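Local coordinates for EF-P arginine 32 rhamnosyl-transferase (Pseudomonas putida KT2440, PDB 5NV8), which belongs to the EarP family of rhamnosyltransferases and holds 2'-deoxy-thymidine-beta-l-rhamnose in a pocket, at residues A[278-283]-A[349-354]. Numbering follows the deposited sequence.
Sequences CDFNAV and QAWRAA
The 2.9 Å hydrogen bond from A354 N to A350 O spans the turn of helix that carries W351 to the ring of F280. Its companion, A353 N to Q349 O at 3.0 Å, confirms regular helical geometry on this turn. No hydrogen bond crosses between 278-283 and 349-354, so the contact rests on two aromatic side chains. They meet in a T-shaped (edge-to-face) pair, for which three measurements speak. The planes of the F280 ring and the six-membered ring of W351 stand at 69°, and their centroids are 5.3 Å apart. Moreover, CZ3 of W351 lies over the centre of the phenyl ring, 3.9 Å above its plane. The indole thus presents a benzo-edge carbon, not its nitrogen, to one face of the phenyl. Among individual atoms, W351 CZ3 comes to 3.9 Å from F280 CE2.

The side chains alone bridge the gap: F280 CA and W351 CA are 11.3 Å apart. The CB of F280 already points toward the helix, and CG anti to the backbone N (chi1 -172°) extends the ring from the strand. In W351 the corresponding torsion is also anti (chi1 169°); although its CB does not aim at the strand, the long indole closes the distance. The two segments bury 81 Å² between them, all of it from F280 and W351, and both residues are buried in the protein.

W214, on helix 211-220, touches F280 and makes a second edge-to-face pair with W351, while L199 and I201 also pack against the indole. The backbone of F280 bonds with L200 and S202; the contact joins helix 347-355, lying beside helix 211-220, to strand 280-284, which runs parallel between 199-203 and 299-302 in a mixed, Rossmann-like sheet.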
ATOM      1  N   CYS A 278       5.155   1.702  11.305  1.00 25.64           N
ATOM      2  CA  CYS A 278       5.246   0.293  11.656  1.00 29.40           C
ATOM      3  C   CYS A 278       6.518  -0.334  11.087  1.00 32.20           C
ATOM      4  O   CYS A 278       7.084   0.132  10.096  1.00 29.49           O
ATOM      5  CB  CYS A 278       4.019  -0.461  11.135  1.00 27.16           C
ATOM      6  SG  CYS A 278       2.437   0.251  11.580  1.00 34.10           S
ATOM      7  N   ASP A 279       6.955  -1.422  11.724  1.00 24.55           N
ATOM      8  CA  ASP A 279       8.135  -2.147  11.273  1.00 21.70           C
ATOM      9  C   ASP A 279       7.821  -3.183  10.200  1.00 30.16           C
ATOM     10  O   ASP A 279       8.752  -3.719   9.588  1.00 21.67           O
ATOM     11  CB  ASP A 279       8.821  -2.827  12.463  1.00 26.14           C
ATOM     12  CG  ASP A 279       9.064  -1.869  13.612  1.00 34.83           C
ATOM     13  OD1 ASP A 279       9.768  -0.857  13.407  1.00 39.76           O
ATOM     14  OD2 ASP A 279       8.536  -2.121  14.716  1.00 25.90           O
ATOM     15  N   PHE A 280       6.542  -3.469   9.959  1.00 21.54           N
ATOM     16  CA  PHE A 280       6.125  -4.406   8.922  1.00 26.45           C
ATOM     17  C   PHE A 280       4.720  -4.030   8.477  1.00 21.92           C
ATOM     18  O   PHE A 280       3.829  -3.864   9.315  1.00 22.95           O
ATOM     19  CB  PHE A 280       6.160  -5.851   9.430  1.00 25.73           C
ATOM     20  CG  PHE A 280       5.924  -6.877   8.359  1.00 29.44           C
ATOM     21  CD1 PHE A 280       6.914  -7.174   7.435  1.00 22.78           C
ATOM     22  CD2 PHE A 280       4.715  -7.552   8.280  1.00 28.91           C
ATOM     23  CE1 PHE A 280       6.701  -8.121   6.448  1.00 28.33           C
ATOM     24  CE2 PHE A 280       4.496  -8.500   7.295  1.00 23.98           C
ATOM     25  CZ  PHE A 280       5.491  -8.783   6.378  1.00 28.82           C
ATOM     26  N   ASN A 281       4.523  -3.895   7.169  1.00 22.03           N
ATOM     27  CA  ASN A 281       3.259  -3.421   6.617  1.00 29.37           C
ATOM     28  C   ASN A 281       2.701  -4.453   5.648  1.00 24.23           C
ATOM     29  O   ASN A 281       3.308  -4.727   4.608  1.00 26.86           O
ATOM     30  CB  ASN A 281       3.438  -2.072   5.917  1.00 26.23           C
ATOM     31  CG  ASN A 281       3.846  -0.969   6.877  1.00 28.46           C
ATOM     32  OD1 ASN A 281       3.056  -0.535   7.718  1.00 21.85           O
ATOM     33  ND2 ASN A 281       5.078  -0.494   6.740  1.00 23.22           N
ATOM     34  N   ALA A 282       1.539  -5.007   5.978  1.00 29.59           N
ATOM     35  CA  ALA A 282       0.841  -5.949   5.112  1.00 25.19           C
ATOM     36  C   ALA A 282      -0.234  -5.185   4.345  1.00 30.19           C
ATOM     37  O   ALA A 282      -1.229  -4.748   4.932  1.00 32.10           O
ATOM     38  CB  ALA A 282       0.238  -7.092   5.926  1.00 32.99           C
ATOM     39  N   VAL A 283      -0.032  -5.022   3.038  1.00 34.55           N
ATOM     40  CA  VAL A 283      -0.960  -4.266   2.201  1.00 32.91           C
ATOM     41  C   VAL A 283      -1.604  -5.188   1.175  1.00 32.09           C
ATOM     42  O   VAL A 283      -1.403  -6.407   1.204  1.00 29.09           O
ATOM     43  CB  VAL A 283      -0.256  -3.085   1.508  1.00 25.72           C
ATOM     44  CG1 VAL A 283      -0.110  -1.912   2.473  1.00 24.67           C
ATOM     45  CG2 VAL A 283       1.097  -3.520   0.965  1.00 25.26           C
ATOM     46  N   GLN A 349       5.527 -20.940   9.890  1.00 42.49           N
ATOM     47  CA  GLN A 349       6.878 -21.313   9.477  1.00 46.37           C
ATOM     48  C   GLN A 349       7.533 -20.205   8.661  1.00 32.25           C
ATOM     49  O   GLN A 349       8.703 -19.871   8.882  1.00 35.36           O
ATOM     50  CB  GLN A 349       6.847 -22.615   8.672  1.00 47.53           C
ATOM     51  CG  GLN A 349       6.424 -23.845   9.459  1.00 66.85           C
ATOM     52  CD  GLN A 349       7.371 -24.178  10.597  1.00 72.89           C
ATOM     53  OE1 GLN A 349       8.562 -23.871  10.541  1.00 74.12           O
ATOM     54  NE2 GLN A 349       6.844 -24.819  11.636  1.00 71.27           N
ATOM     55  N   ALA A 350       6.790 -19.621   7.719  1.00 35.57           N
ATOM     56  CA  ALA A 350       7.351 -18.575   6.869  1.00 31.80           C
ATOM     57  C   ALA A 350       7.699 -17.332   7.678  1.00 30.68           C
ATOM     58  O   ALA A 350       8.784 -16.761   7.518  1.00 29.36           O
ATOM     59  CB  ALA A 350       6.372 -18.233   5.747  1.00 32.52           C
ATOM     60  N   TRP A 351       6.789 -16.903   8.560  1.00 36.46           N
ATOM     61  CA  TRP A 351       7.025 -15.691   9.340  1.00 27.53           C
ATOM     62  C   TRP A 351       8.278 -15.816  10.198  1.00 33.55           C
ATOM     63  O   TRP A 351       9.107 -14.898  10.234  1.00 28.78           O
ATOM     64  CB  TRP A 351       5.804 -15.378  10.205  1.00 27.21           C
ATOM     65  CG  TRP A 351       6.044 -14.316  11.229  1.00 30.75           C
ATOM     66  CD1 TRP A 351       6.186 -14.493  12.573  1.00 33.51           C
ATOM     67  CD2 TRP A 351       6.170 -12.908  10.994  1.00 29.35           C
ATOM     68  NE1 TRP A 351       6.397 -13.285  13.190  1.00 24.86           N
ATOM     69  CE2 TRP A 351       6.392 -12.295  12.244  1.00 38.27           C
ATOM     70  CE3 TRP A 351       6.122 -12.106   9.849  1.00 24.90           C
ATOM     71  CZ2 TRP A 351       6.561 -10.917  12.381  1.00 24.30           C
ATOM     72  CZ3 TRP A 351       6.291 -10.739   9.987  1.00 24.03           C
ATOM     73  CH2 TRP A 351       6.509 -10.159  11.245  1.00 23.49           C
ATOM     74  N   ARG A 352       8.447 -16.948  10.887  1.00 27.71           N
ATOM     75  CA  ARG A 352       9.628 -17.128  11.726  1.00 27.52           C
ATOM     76  C   ARG A 352      10.899 -17.204  10.888  1.00 41.93           C
ATOM     77  O   ARG A 352      11.946 -16.680  11.288  1.00 40.72           O
ATOM     78  CB  ARG A 352       9.487 -18.382  12.588  1.00 28.18           C
ATOM     79  CG  ARG A 352       8.399 -18.277  13.646  1.00 33.76           C
ATOM     80  CD  ARG A 352       8.330 -19.517  14.520  1.00 40.28           C
ATOM     81  NE  ARG A 352       7.435 -20.527  13.966  1.00 46.04           N
ATOM     82  CZ  ARG A 352       6.177 -20.709  14.352  1.00 38.40           C
ATOM     83  NH1 ARG A 352       5.642 -19.944  15.293  1.00 45.50           N
ATOM     84  NH2 ARG A 352       5.447 -21.655  13.785  1.00 40.77           N
ATOM     85  N   ALA A 353      10.824 -17.849   9.718  1.00 29.26           N
ATOM     86  CA  ALA A 353      11.983 -17.903   8.832  1.00 30.16           C
ATOM     87  C   ALA A 353      12.391 -16.510   8.372  1.00 30.88           C
ATOM     88  O   ALA A 353      13.582 -16.184   8.344  1.00 33.47           O
ATOM     89  CB  ALA A 353      11.684 -18.799   7.633  1.00 31.76           C
ATOM     90  N   ALA A 354      11.416 -15.671   8.009  1.00 32.06           N
ATOM     91  CA  ALA A 354      11.743 -14.315   7.576  1.00 32.13           C
ATOM     92  C   ALA A 354      12.324 -13.487   8.716  1.00 41.92           C
ATOM     93  O   ALA A 354      13.188 -12.633   8.481  1.00 26.85           O
ATOM     94  CB  ALA A 354      10.503 -13.630   7.001  1.00 27.20           C
TER